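Local coordinates for peptidase M16 domain protein (Alicyclobacillus acidocaldarius subsp. acidocaldarius DSM 446, PDB 4XEA) that is a putative metallopeptidase of family M16, probably cleaving peptide bonds with a metal ion held by an inverted zinc-binding motif, at residues P56-F62 with S172-I176; R146-M150 with V162-I166; H158-V162 with L229-E233; V42-T48 with P224-Y230; N193-V197 with W374-L379. One frame throughout, in Å; residues are numbered along the deposited sequence.

Interaction 1 (P56-F62 with S172-I176). With NI (nickel (II) ion), chain C.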
# COMPACT_ATOMS: atom_id res chain seq x y z
N PRO A 56 9.61 32.93 0.11
CA PRO A 56 9.78 32.08 1.27
C PRO A 56 9.45 30.66 0.91
O PRO A 56 8.58 30.42 0.06
CB PRO A 56 8.72 32.60 2.27
CG PRO A 56 8.31 33.92 1.74
CD PRO A 56 8.46 33.84 0.27
N ASP A 57 10.13 29.71 1.55
CA ASP A 57 9.83 28.32 1.33
C ASP A 57 8.43 27.97 1.80
O ASP A 57 7.94 28.52 2.78
CB ASP A 57 10.89 27.44 2.00
CG ASP A 57 12.21 27.45 1.24
OD1 ASP A 57 12.18 27.45 -0.02
OD2 ASP A 57 13.27 27.48 1.88
N GLY A 58 7.77 27.07 1.07
CA GLY A 58 6.47 26.57 1.50
C GLY A 58 5.32 26.88 0.58
O GLY A 58 4.22 26.43 0.85
N ILE A 59 5.54 27.61 -0.51
CA ILE A 59 4.41 28.15 -1.25
C ILE A 59 3.66 27.13 -2.06
O ILE A 59 2.43 27.15 -2.00
CB ILE A 59 4.74 29.42 -2.10
CG1 ILE A 59 5.06 30.57 -1.13
CG2 ILE A 59 3.51 29.84 -2.96
CD1 ILE A 59 5.38 31.91 -1.80
N ALA A 60 4.36 26.25 -2.78
CA ALA A 60 3.69 25.18 -3.52
C ALA A 60 2.69 24.44 -2.63
O ALA A 60 1.53 24.21 -3.00
CB ALA A 60 4.70 24.21 -4.15
N HIS A 61 3.13 24.12 -1.42
CA HIS A 61 2.35 23.31 -0.48
C HIS A 61 1.22 24.11 0.19
O HIS A 61 0.13 23.57 0.45
CB HIS A 61 3.31 22.73 0.55
CG HIS A 61 2.65 22.14 1.73
ND1 HIS A 61 2.49 22.84 2.90
CD2 HIS A 61 2.06 20.94 1.92
CE1 HIS A 61 1.86 22.09 3.78
NE2 HIS A 61 1.61 20.92 3.21
N PHE A 62 1.47 25.38 0.46
CA PHE A 62 0.42 26.31 0.94
C PHE A 62 -0.73 26.39 -0.10
O PHE A 62 -1.93 26.27 0.24
CB PHE A 62 1.05 27.68 1.18
CG PHE A 62 0.32 28.55 2.17
CD1 PHE A 62 -0.97 28.97 1.93
CD2 PHE A 62 0.95 29.00 3.32
CE1 PHE A 62 -1.64 29.79 2.85
CE2 PHE A 62 0.30 29.81 4.23
CZ PHE A 62 -0.99 30.20 4.00
N SER A 172 9.44 30.59 7.60
CA SER A 172 9.19 30.93 6.21
C SER A 172 7.69 30.94 5.95
O SER A 172 7.17 31.83 5.29
CB SER A 172 9.93 29.97 5.28
OG SER A 172 9.26 28.73 5.13
N VAL A 173 6.97 29.97 6.50
CA VAL A 173 5.53 29.90 6.31
C VAL A 173 4.88 31.17 6.89
O VAL A 173 4.01 31.78 6.27
CB VAL A 173 4.94 28.62 6.93
CG1 VAL A 173 3.44 28.77 7.17
CG2 VAL A 173 5.22 27.42 6.04
N ARG A 174 5.38 31.59 8.04
CA ARG A 174 4.90 32.81 8.68
C ARG A 174 5.15 34.07 7.84
O ARG A 174 4.36 35.03 7.93
CB ARG A 174 5.53 32.93 10.09
CG ARG A 174 5.89 34.34 10.56
CD ARG A 174 4.90 34.92 11.56
NE ARG A 174 3.91 35.84 10.97
CZ ARG A 174 2.58 35.72 11.06
NH1 ARG A 174 1.81 36.64 10.49
NH2 ARG A 174 2.01 34.71 11.72
N ALA A 175 6.20 34.10 7.03
CA ALA A 175 6.47 35.30 6.21
C ALA A 175 5.67 35.31 4.90
O ALA A 175 5.62 36.34 4.23
CB ALA A 175 7.96 35.45 5.93
N ILE A 176 5.07 34.18 4.52
CA ILE A 176 4.30 34.11 3.26
C ILE A 176 3.16 35.15 3.30
O ILE A 176 2.50 35.29 4.33
CB ILE A 176 3.75 32.67 3.00
CG1 ILE A 176 4.90 31.71 2.68
CG2 ILE A 176 2.76 32.65 1.84
CD1 ILE A 176 4.47 30.25 2.50
NI NI C . 0.02 19.59 4.00
O HOH W 1 -1.59 17.84 4.55

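Interaction 2 (R146-M150 with V162-I166)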
# COMPACT_ATOMS: atom_id res chain seq x y z
N ARG A 146 11.05 10.71 8.88
CA ARG A 146 11.16 11.97 8.17
C ARG A 146 12.41 12.73 8.66
O ARG A 146 13.14 13.32 7.86
CB ARG A 146 9.90 12.83 8.33
CG ARG A 146 9.78 13.92 7.23
CD ARG A 146 9.12 13.36 5.96
NE ARG A 146 9.42 14.18 4.78
CZ ARG A 146 9.24 13.80 3.51
NH1 ARG A 146 8.76 12.59 3.21
NH2 ARG A 146 9.54 14.63 2.51
N ARG A 147 12.67 12.66 9.95
CA ARG A 147 13.85 13.30 10.55
C ARG A 147 15.20 12.77 9.99
O ARG A 147 16.03 13.55 9.60
CB ARG A 147 13.79 13.17 12.08
CG ARG A 147 14.81 14.03 12.85
CD ARG A 147 14.94 15.44 12.27
NE ARG A 147 15.83 16.26 13.07
CZ ARG A 147 15.48 16.88 14.20
NH1 ARG A 147 14.23 16.80 14.66
NH2 ARG A 147 16.39 17.58 14.87
N ALA A 148 15.38 11.45 9.93
CA ALA A 148 16.61 10.84 9.39
C ALA A 148 16.84 11.25 7.94
O ALA A 148 17.95 11.58 7.55
CB ALA A 148 16.52 9.34 9.48
N TYR A 149 15.76 11.20 7.17
CA TYR A 149 15.75 11.65 5.77
C TYR A 149 16.17 13.11 5.67
O TYR A 149 17.07 13.46 4.89
CB TYR A 149 14.35 11.44 5.21
CG TYR A 149 14.14 11.94 3.82
CD1 TYR A 149 13.35 13.06 3.60
CD2 TYR A 149 14.73 11.34 2.75
CE1 TYR A 149 13.13 13.54 2.32
CE2 TYR A 149 14.53 11.83 1.44
CZ TYR A 149 13.73 12.92 1.24
OH TYR A 149 13.51 13.42 -0.02
N MSE A 150 15.56 13.98 6.48
CA MSE A 150 15.89 15.41 6.37
C MSE A 150 17.32 15.69 6.84
O MSE A 150 17.97 16.56 6.27
CB MSE A 150 14.85 16.31 7.08
CG MSE A 150 13.47 16.43 6.30
SE MSE A 150 13.54 16.81 4.39
CE MSE A 150 14.83 18.29 4.47
N VAL A 162 16.02 21.76 -2.02
CA VAL A 162 15.64 20.40 -1.65
C VAL A 162 16.02 20.10 -0.18
O VAL A 162 15.51 19.16 0.43
CB VAL A 162 16.22 19.36 -2.63
CG1 VAL A 162 17.75 19.21 -2.43
CG2 VAL A 162 15.49 17.97 -2.47
N ARG A 163 16.90 20.90 0.39
CA ARG A 163 17.32 20.69 1.77
C ARG A 163 16.31 21.15 2.81
O ARG A 163 16.47 20.86 4.00
CB ARG A 163 18.68 21.34 2.02
CG ARG A 163 18.72 22.82 2.09
CD ARG A 163 20.17 23.32 2.08
NE ARG A 163 20.96 22.73 3.19
CZ ARG A 163 20.90 23.07 4.48
NH1 ARG A 163 20.08 24.03 4.93
NH2 ARG A 163 21.64 22.42 5.36
N ILE A 164 15.30 21.90 2.36
CA ILE A 164 14.16 22.31 3.18
C ILE A 164 12.98 21.39 2.90
O ILE A 164 12.68 21.07 1.75
CB ILE A 164 13.77 23.75 2.86
CG1 ILE A 164 15.02 24.63 2.99
CG2 ILE A 164 12.68 24.27 3.84
CD1 ILE A 164 15.59 24.68 4.40
N ASP A 165 12.27 20.99 3.95
CA ASP A 165 11.15 20.08 3.76
C ASP A 165 10.01 20.76 2.95
O ASP A 165 9.90 21.97 2.89
CB ASP A 165 10.63 19.51 5.09
CG ASP A 165 9.87 18.16 4.90
OD1 ASP A 165 9.79 17.59 3.74
OD2 ASP A 165 9.34 17.69 5.90
N ILE A 166 9.18 19.94 2.35
CA ILE A 166 8.16 20.37 1.41
C ILE A 166 7.24 21.47 1.93
O ILE A 166 6.91 22.40 1.18
CB ILE A 166 7.40 19.15 0.83
CG1 ILE A 166 8.36 18.38 -0.13
CG2 ILE A 166 6.10 19.58 0.10
CD1 ILE A 166 7.96 16.93 -0.33

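Interaction 3 (H158-V162 with L229-E233)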
# COMPACT_ATOMS: atom_id res chain seq x y z
N HIS A 158 24.32 21.94 0.20
CA HIS A 158 24.76 23.20 0.75
C HIS A 158 23.69 24.29 0.69
O HIS A 158 23.55 25.05 1.64
CB HIS A 158 25.99 23.74 -0.01
CG HIS A 158 27.21 22.87 0.07
ND1 HIS A 158 28.39 23.30 0.64
CD2 HIS A 158 27.44 21.63 -0.39
CE1 HIS A 158 29.28 22.32 0.57
NE2 HIS A 158 28.71 21.29 -0.03
N GLU A 159 23.06 24.44 -0.47
CA GLU A 159 22.21 25.61 -0.78
C GLU A 159 20.91 25.25 -1.51
O GLU A 159 19.97 26.02 -1.45
CB GLU A 159 22.92 26.58 -1.75
CG GLU A 159 24.18 27.19 -1.35
CD GLU A 159 25.16 27.35 -2.56
OE1 GLU A 159 24.86 28.13 -3.52
OE2 GLU A 159 26.24 26.70 -2.49
N HIS A 160 20.89 24.15 -2.27
CA HIS A 160 19.73 23.76 -3.04
C HIS A 160 18.46 23.69 -2.14
O HIS A 160 18.54 23.18 -1.02
CB HIS A 160 19.96 22.42 -3.73
CG HIS A 160 18.98 22.12 -4.83
ND1 HIS A 160 17.65 21.86 -4.59
CD2 HIS A 160 19.13 22.12 -6.18
CE1 HIS A 160 17.03 21.68 -5.74
NE2 HIS A 160 17.90 21.83 -6.72
N PRO A 161 17.31 24.24 -2.60
CA PRO A 161 16.09 24.20 -1.79
C PRO A 161 15.59 22.83 -1.35
O PRO A 161 14.82 22.77 -0.37
CB PRO A 161 15.03 24.82 -2.72
CG PRO A 161 15.80 25.76 -3.57
CD PRO A 161 17.10 25.05 -3.82
N VAL A 162 16.02 21.76 -2.02
CA VAL A 162 15.64 20.40 -1.65
C VAL A 162 16.02 20.10 -0.18
O VAL A 162 15.51 19.16 0.43
CB VAL A 162 16.22 19.36 -2.63
CG1 VAL A 162 17.75 19.21 -2.43
CG2 VAL A 162 15.49 17.97 -2.47
N LEU A 229 15.19 29.68 -11.42
CA LEU A 229 16.45 30.14 -10.85
C LEU A 229 16.89 29.27 -9.65
O LEU A 229 16.17 29.19 -8.63
CB LEU A 229 16.33 31.60 -10.42
CG LEU A 229 16.00 32.58 -11.55
CD1 LEU A 229 15.69 33.95 -10.99
CD2 LEU A 229 17.18 32.65 -12.59
N TYR A 230 18.05 28.62 -9.80
CA TYR A 230 18.58 27.60 -8.88
C TYR A 230 20.07 27.90 -8.66
O TYR A 230 20.72 28.45 -9.55
CB TYR A 230 18.42 26.20 -9.47
CG TYR A 230 16.99 25.72 -9.38
CD1 TYR A 230 16.54 25.02 -8.26
CD2 TYR A 230 16.08 25.98 -10.39
CE1 TYR A 230 15.22 24.59 -8.17
CE2 TYR A 230 14.76 25.55 -10.30
CZ TYR A 230 14.33 24.88 -9.18
OH TYR A 230 13.01 24.45 -9.11
N PRO A 231 20.58 27.61 -7.44
CA PRO A 231 21.99 27.90 -7.11
C PRO A 231 22.98 26.92 -7.72
O PRO A 231 22.63 25.82 -8.13
CB PRO A 231 22.02 27.82 -5.57
CG PRO A 231 20.98 26.71 -5.27
CD PRO A 231 19.88 26.91 -6.33
N GLU A 232 24.25 27.32 -7.75
CA GLU A 232 25.34 26.41 -8.14
C GLU A 232 25.76 25.47 -7.00
O GLU A 232 26.74 25.68 -6.32
CB GLU A 232 26.55 27.24 -8.62
CG GLU A 232 26.19 28.03 -9.88
CD GLU A 232 27.32 28.91 -10.44
OE1 GLU A 232 28.36 29.09 -9.76
OE2 GLU A 232 27.14 29.46 -11.57
N GLU A 233 25.07 24.39 -6.86
CA GLU A 233 25.30 23.49 -5.77
C GLU A 233 26.65 22.72 -5.98
O GLU A 233 26.85 22.13 -7.04
CB GLU A 233 24.13 22.53 -5.74
CG GLU A 233 24.24 21.45 -4.73
CD GLU A 233 24.15 21.97 -3.28
OE1 GLU A 233 23.48 23.00 -3.03
OE2 GLU A 233 24.76 21.32 -2.43

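Interaction 4 (V42-T48 with P224-Y230)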
# COMPACT_ATOMS: atom_id res chain seq x y z
N VAL A 42 10.75 23.08 -4.57
CA VAL A 42 12.08 23.59 -4.86
C VAL A 42 12.11 24.83 -5.74
O VAL A 42 13.17 25.41 -5.92
CB VAL A 42 13.07 22.52 -5.38
CG1 VAL A 42 13.20 21.36 -4.34
CG2 VAL A 42 12.72 22.05 -6.80
N ASP A 43 10.95 25.25 -6.25
CA ASP A 43 10.85 26.44 -7.11
C ASP A 43 10.79 27.69 -6.24
O ASP A 43 9.80 28.43 -6.23
CB ASP A 43 9.64 26.33 -8.02
CG ASP A 43 9.82 25.30 -9.09
OD1 ASP A 43 10.76 25.51 -9.90
OD2 ASP A 43 9.06 24.28 -9.10
N ARG A 44 11.86 27.91 -5.47
CA ARG A 44 11.96 29.05 -4.57
C ARG A 44 12.13 30.38 -5.33
O ARG A 44 11.62 31.40 -4.92
CB ARG A 44 13.17 28.85 -3.64
CG ARG A 44 13.43 29.96 -2.67
CD ARG A 44 14.78 29.77 -1.96
NE ARG A 44 14.74 28.69 -0.99
CZ ARG A 44 15.81 28.09 -0.47
NH1 ARG A 44 17.05 28.40 -0.89
NH2 ARG A 44 15.64 27.13 0.44
N ALA A 45 12.91 30.36 -6.40
CA ALA A 45 13.21 31.59 -7.13
C ALA A 45 12.93 31.41 -8.61
O ALA A 45 13.10 30.30 -9.18
CB ALA A 45 14.69 32.01 -6.90
N PHE A 46 12.54 32.51 -9.24
CA PHE A 46 12.14 32.48 -10.62
C PHE A 46 12.02 33.91 -11.14
O PHE A 46 11.92 34.86 -10.36
CB PHE A 46 10.82 31.73 -10.83
CG PHE A 46 9.67 32.26 -10.01
CD1 PHE A 46 9.48 31.83 -8.71
CD2 PHE A 46 8.80 33.23 -10.54
CE1 PHE A 46 8.43 32.34 -7.95
CE2 PHE A 46 7.75 33.72 -9.81
CZ PHE A 46 7.55 33.27 -8.49
N ARG A 47 12.05 34.03 -12.46
CA ARG A 47 11.81 35.28 -13.14
C ARG A 47 10.58 35.11 -14.01
O ARG A 47 10.42 34.08 -14.69
CB ARG A 47 12.97 35.64 -14.06
CG ARG A 47 12.80 36.98 -14.81
CD ARG A 47 13.62 36.95 -16.13
NE ARG A 47 13.64 38.23 -16.81
CZ ARG A 47 14.37 39.27 -16.42
NH1 ARG A 47 15.16 39.17 -15.35
NH2 ARG A 47 14.31 40.40 -17.11
N THR A 48 9.69 36.11 -13.97
CA THR A 48 8.49 36.09 -14.79
C THR A 48 8.05 37.55 -14.97
O THR A 48 8.34 38.40 -14.13
CB THR A 48 7.37 35.26 -14.16
OG1 THR A 48 6.37 34.98 -15.15
CG2 THR A 48 6.72 35.98 -12.99
N PRO A 224 2.36 33.00 -18.90
CA PRO A 224 3.62 33.47 -18.30
C PRO A 224 4.87 32.69 -18.78
O PRO A 224 4.83 31.47 -18.96
CB PRO A 224 3.41 33.23 -16.80
CG PRO A 224 1.91 33.07 -16.65
CD PRO A 224 1.45 32.43 -17.90
N ALA A 225 5.94 33.44 -19.04
CA ALA A 225 7.27 32.91 -19.28
C ALA A 225 7.92 32.76 -17.90
O ALA A 225 7.87 33.67 -17.09
CB ALA A 225 8.09 33.90 -20.15
N ILE A 226 8.57 31.63 -17.64
CA ILE A 226 9.18 31.36 -16.36
C ILE A 226 10.66 31.04 -16.58
O ILE A 226 10.95 30.13 -17.34
CB ILE A 226 8.48 30.18 -15.70
CG1 ILE A 226 6.97 30.48 -15.49
CG2 ILE A 226 9.22 29.77 -14.37
CD1 ILE A 226 6.15 29.22 -15.14
N GLU A 227 11.56 31.80 -15.99
CA GLU A 227 12.99 31.39 -15.95
C GLU A 227 13.20 30.76 -14.54
O GLU A 227 13.07 31.45 -13.54
CB GLU A 227 13.95 32.55 -16.14
CG GLU A 227 15.39 32.11 -16.16
CD GLU A 227 16.39 33.19 -16.10
OE1 GLU A 227 16.02 34.32 -15.82
OE2 GLU A 227 17.58 32.93 -16.34
N ARG A 228 13.55 29.49 -14.48
CA ARG A 228 13.74 28.80 -13.19
C ARG A 228 15.12 29.18 -12.65
O ARG A 228 16.11 29.07 -13.37
CB ARG A 228 13.67 27.28 -13.36
CG ARG A 228 12.50 26.77 -14.19
CD ARG A 228 11.38 26.26 -13.39
NE ARG A 228 10.17 26.08 -14.19
CZ ARG A 228 9.03 25.65 -13.66
NH1 ARG A 228 9.01 25.32 -12.37
NH2 ARG A 228 7.94 25.53 -14.42
N LEU A 229 15.19 29.68 -11.42
CA LEU A 229 16.45 30.14 -10.85
C LEU A 229 16.89 29.27 -9.65
O LEU A 229 16.17 29.19 -8.63
CB LEU A 229 16.33 31.60 -10.42
CG LEU A 229 16.00 32.58 -11.55
CD1 LEU A 229 15.69 33.95 -10.99
CD2 LEU A 229 17.18 32.65 -12.59
N TYR A 230 18.05 28.62 -9.80
CA TYR A 230 18.58 27.60 -8.88
C TYR A 230 20.07 27.90 -8.66
O TYR A 230 20.72 28.45 -9.55
CB TYR A 230 18.42 26.20 -9.47
CG TYR A 230 16.99 25.72 -9.38
CD1 TYR A 230 16.54 25.02 -8.26
CD2 TYR A 230 16.08 25.98 -10.39
CE1 TYR A 230 15.22 24.59 -8.17
CE2 TYR A 230 14.76 25.55 -10.30
CZ TYR A 230 14.33 24.88 -9.18
OH TYR A 230 13.01 24.45 -9.11
O HOH W 2 14.58 27.90 -6.91
O HOH W 3 16.52 36.63 -14.73

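Interaction 5 (N193-V197 with W374-L379)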
# COMPACT_ATOMS: atom_id res chain seq x y z
N ASN A 193 1.39 25.55 -18.16
CA ASN A 193 2.37 24.96 -17.24
C ASN A 193 1.90 23.64 -16.64
O ASN A 193 2.52 23.13 -15.68
CB ASN A 193 2.74 25.93 -16.12
CG ASN A 193 4.06 25.52 -15.38
OD1 ASN A 193 5.07 25.19 -16.00
ND2 ASN A 193 4.05 25.62 -14.07
N MSE A 194 0.80 23.11 -17.16
CA MSE A 194 0.11 21.96 -16.54
C MSE A 194 -0.18 20.80 -17.49
O MSE A 194 0.06 20.89 -18.71
CB MSE A 194 -1.18 22.43 -15.83
CG MSE A 194 -0.95 23.49 -14.78
SE MSE A 194 -2.46 23.88 -13.60
CE MSE A 194 -2.66 22.18 -12.63
N VAL A 195 -0.69 19.70 -16.91
CA VAL A 195 -0.98 18.49 -17.65
C VAL A 195 -2.16 17.80 -16.98
O VAL A 195 -2.31 17.87 -15.75
CB VAL A 195 0.25 17.56 -17.75
CG1 VAL A 195 0.65 16.94 -16.36
CG2 VAL A 195 0.05 16.49 -18.84
N LEU A 196 -3.03 17.21 -17.81
CA LEU A 196 -4.21 16.45 -17.38
C LEU A 196 -4.14 15.06 -18.00
O LEU A 196 -4.07 14.92 -19.23
CB LEU A 196 -5.50 17.15 -17.84
CG LEU A 196 -6.84 16.49 -17.47
CD1 LEU A 196 -6.99 16.40 -15.92
CD2 LEU A 196 -8.00 17.26 -18.10
N VAL A 197 -4.16 14.03 -17.14
CA VAL A 197 -3.99 12.63 -17.57
C VAL A 197 -5.07 11.80 -16.89
O VAL A 197 -5.31 11.95 -15.70
CB VAL A 197 -2.58 12.11 -17.27
CG1 VAL A 197 -2.39 10.71 -17.80
CG2 VAL A 197 -1.49 13.05 -17.92
N TRP A 374 2.85 9.05 -16.37
CA TRP A 374 2.70 9.88 -17.57
C TRP A 374 2.91 11.34 -17.17
O TRP A 374 3.72 12.08 -17.78
CB TRP A 374 1.33 9.70 -18.26
CG TRP A 374 1.44 9.91 -19.73
CD1 TRP A 374 1.51 8.93 -20.66
CD2 TRP A 374 1.53 11.15 -20.44
NE1 TRP A 374 1.62 9.46 -21.90
CE2 TRP A 374 1.70 10.83 -21.79
CE3 TRP A 374 1.52 12.50 -20.06
CZ2 TRP A 374 1.80 11.81 -22.81
CZ3 TRP A 374 1.65 13.50 -21.07
CH2 TRP A 374 1.83 13.15 -22.41
N VAL A 375 2.23 11.72 -16.09
CA VAL A 375 2.33 13.09 -15.56
C VAL A 375 3.76 13.47 -15.20
O VAL A 375 4.26 14.54 -15.59
CB VAL A 375 1.49 13.28 -14.30
CG1 VAL A 375 1.85 14.59 -13.63
CG2 VAL A 375 -0.06 13.22 -14.64
N THR A 376 4.38 12.59 -14.42
CA THR A 376 5.70 12.85 -13.87
C THR A 376 6.77 12.99 -14.93
O THR A 376 7.54 13.95 -14.90
CB THR A 376 6.07 11.79 -12.77
OG1 THR A 376 5.18 11.99 -11.66
CG2 THR A 376 7.46 12.04 -12.27
N TYR A 377 6.86 12.05 -15.85
CA TYR A 377 7.85 12.13 -16.92
C TYR A 377 7.58 13.29 -17.88
O TYR A 377 8.51 13.94 -18.36
CB TYR A 377 7.97 10.79 -17.66
CG TYR A 377 8.67 9.70 -16.83
CD1 TYR A 377 9.90 9.97 -16.22
CD2 TYR A 377 8.13 8.42 -16.67
CE1 TYR A 377 10.56 9.05 -15.49
CE2 TYR A 377 8.84 7.43 -15.92
CZ TYR A 377 10.05 7.79 -15.33
OH TYR A 377 10.81 6.93 -14.57
N PHE A 378 6.31 13.53 -18.20
CA PHE A 378 5.97 14.69 -19.04
C PHE A 378 6.46 16.00 -18.44
O PHE A 378 7.18 16.78 -19.08
CB PHE A 378 4.45 14.76 -19.33
CG PHE A 378 4.07 16.01 -20.05
CD1 PHE A 378 4.20 16.10 -21.41
CD2 PHE A 378 3.66 17.12 -19.32
CE1 PHE A 378 3.89 17.30 -22.08
CE2 PHE A 378 3.38 18.33 -19.95
CZ PHE A 378 3.51 18.43 -21.32
N LEU A 379 6.13 16.25 -17.18
CA LEU A 379 6.47 17.50 -16.54
C LEU A 379 8.01 17.69 -16.35
O LEU A 379 8.51 18.82 -16.39
CB LEU A 379 5.74 17.66 -15.22
CG LEU A 379 4.21 17.85 -15.27
CD1 LEU A 379 3.64 17.96 -13.85
CD2 LEU A 379 3.82 19.10 -16.11

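Interaction 1 (P56-F62 with S172-I176)
The hydroxyl of Ser-172 donates to the carbonyl oxygen of Asp-57, with OG and O 2.7 Å apart. OG comes from above the carbonyl plane, 40° out of it. The serine's chi1 of 80° sets OG in the crowded position between backbone N and carbonyl carbon. The grip falls just before helix 59-66, whose N-cap is Gly-58; a beta carbon there would lie 3.3 Å from Val-173 CG2, and the backbone angles themselves favour glycine. Beside the polar pair is an apolar patch led by Ile-176. Its CD1 slides past Ile-59, 3.7 Å from CG1, and reaches Phe-62 at CD2, 3.8 Å away, while its CG1 packs on Pro-56 CB. Val-173 CG1 lies at the edge of the phenylalanine ring. An alanine at Ser-172 is likely to leave the Asp-57 carbonyl without this donor, and so the turn into the helix less firmly fixed. The Asp-57 carboxylate pairs with Arg-44. One turn onward His-61 binds nickel through NE2 at 2.2 Å, together with His-65 and Glu-136, so the contact packs helix 170-175 against the start of the metal-binding helix, which carries the inverted HXXEH motif of M16 peptidases.

Interaction 2 (R146-M150 with V162-I166)
Arg-146 and Asp-165 cross at a slant with their flat groups nearly parallel, the planes 16° apart. The pair joins helix 144-156 to the loop that follows it, within the catalytic-type half of the M16 fold, and the loop then runs on toward helix 170-175. Only one arm of the arginine makes the salt bridge: NH2 donates to OD1 at 3.2 Å, with an N-H...O angle of 152°, approaching on the syn side of the carboxylate but tilted a little out of its plane. A bend at chi2 (85°) turns the arginine chain across the helix, toward the loop, which also lays one guanidinium face over CE1 of Tyr-149. Ile-166 crosses the arginine at about a right angle and brings CD1 to 4.0 Å from NH2, so an apolar methyl borders the charged end.

Selenomethionine Met-150 approaches differently. Its side chain stands at about a right angle to that of Asp-165, with SE 3.9 Å from OD1. Bends at chi2 and chi3 then curl the terminal methyl toward the loop backbone. There CE comes close to the carbonyl oxygen of Arg-163, at 3.1 Å. Val-140 of helix 123-141 lies against both Arg-146 and Asp-165. The aspartate oxygen that meets the arginine also takes a weak bond from the next residue, with Ile-166 N 2.8 Å from Asp-165 OD1.

Interaction 3 (H158-V162 with L229-E233)
A loop-to-loop contact, built on one carboxylate that collects three consecutive backbone N-H groups, joins residues 158-162, which follow helix 144-156, to residues 229-233, which follow strand 227-229. Glu-233 OE2 receives His-158 N at 2.7 Å through its syn lone pair, in a nearly straight bond. The other oxygen, OE1, takes two donors: Glu-159 N at 3.0 Å, also on the syn lone pair, and His-160 N at 2.9 Å, from 32° out of the carboxylate plane. A bend at chi2 (69°) swings the glutamate's end round to this row of amides, and Lys-258 adds a salt bridge at OE2. The contact thus bridges the catalytic-type half of the M16 chain and the linking segment that leads into its second half. A glutamine in place of Glu-233 would probably leave at least one of the three amides without its acceptor and Lys-258 without its counter-charge. Pro-161 and Pro-231 reach toward each other, CD to CD at 4.2 Å. The rings of His-160 and Tyr-230 lie near parallel, at 29°, but are slid so far apart that they barely overlap. His-160 ND1 accepts Val-162 N in the ring plane at 3.0 Å, while NE2 bonds to Thr-312.

Interaction 4 (V42-T48 with P224-Y230)
Arg-47 and Glu-227 form an antiparallel hydrogen-bonded pair: Arg-47 N reaches Glu-227 O at 3.0 Å and Glu-227 N returns to Arg-47 O at 2.9 Å. Phe-46 and Arg-228 form the next, non-hydrogen-bonded pair. Strand 227-229 thereby becomes an outer strand of a three-stranded sheet centred on 45-48. At the last residue of strand 45-48, Thr-48 OG1 donates to Ala-225 O at 2.8 Å.

Charged and polar side chains gather at the other end. Asp-43 OD1 accepts the hydroxyl of Tyr-230 at 2.6 Å, from well above the carboxylate plane, and also meets Arg-228 NH1 in a weak hydrogen bond of 3.0 Å within a salt bridge; the carboxylate and guanidinium planes stand 61° apart. A bend at chi2 (-100°) turns the arginine toward the aspartate, and Arg-38 O holds its NH2.

Two waters make separate bridges. One links Val-42 O, Ala-45 N and Leu-229 O; the other joins Arg-47 NH1 to Glu-227 OE1. Apolar contacts add to this, with Ala-45 CB 3.9 Å from Leu-229 CB and Val-42 CG2 against the tyrosine.

The buried Asp-43 carboxylate thus has a positive partner and a hydroxyl donor, which would probably stabilise its charged form.

Interaction 5 (N193-V197 with W374-L379)
Val-195, with chi1 at 68°, spreads its two methyls over residues 374-379 of helix 367-379: CG2 lies anti to the backbone N and CG1 between N and the carbonyl carbon. CG2 meets the phenylalanine, 3.7 Å from Phe-378 CD2, and lies near Trp-374 CZ3. CG1 goes to the aliphatic side, 3.8 Å from Val-375 CG1 and equally close to Leu-379 CG. Phe-378 stands with CG anti to its own N (chi1 174°), sending the ring toward the strand, where it slides past the valine.

The strand belongs to the six-stranded mixed sheet of the first half of the M16 fold, where 194-200 is an inner strand between 19-24, parallel to it, and 31-37, antiparallel. Helix 367-379 comes from the second half of the chain and packs on this sheet, running nearly antiparallel to the strand, at 154°, their axes 9.0 Å apart. The contact is buried and the side chains that meet are apolar.

Two residues on, Val-197 repeats the pattern. Its CG2 touches Val-375 CG2 at 3.6 Å and Trp-374 CE3 at 3.7 Å, crossing the tryptophan at about a right angle, while its CG1 rests on Trp-374 CB, the carbon that carries the indole. On the other surface of the sheet Leu-196 packs on Leu-112 and Leu-113 of helix 105-116. Val-19 and Thr-21 of the adjoining strand also pack against Phe-378 and Trp-374.

In the fold
Interactions 1 to 4 form a connected patch that reaches the metal site through interactions 1 and 2, and interaction 5 joins from the sheet side. Interaction 1 holds His-61; interaction 2 brings the side chain of Ile-166 to about 7 Å from the nickel ion, and Ile-166 O packs 3.7 Å from His-61 CB. Asp-57 of interaction 1 forms a salt bridge with Arg-44 of interaction 4, OD2 to NH2 2.8 Å. Interactions 2 and 3 share Val-162, and interactions 3 and 4 share Leu-229 and Tyr-230, making a run of contacts. Interaction 5 touches interaction 4 where Asn-193 OD1 lies 3.3 Å from Arg-228 NH2, yet its centre stands about 25 Å from that of interaction 2.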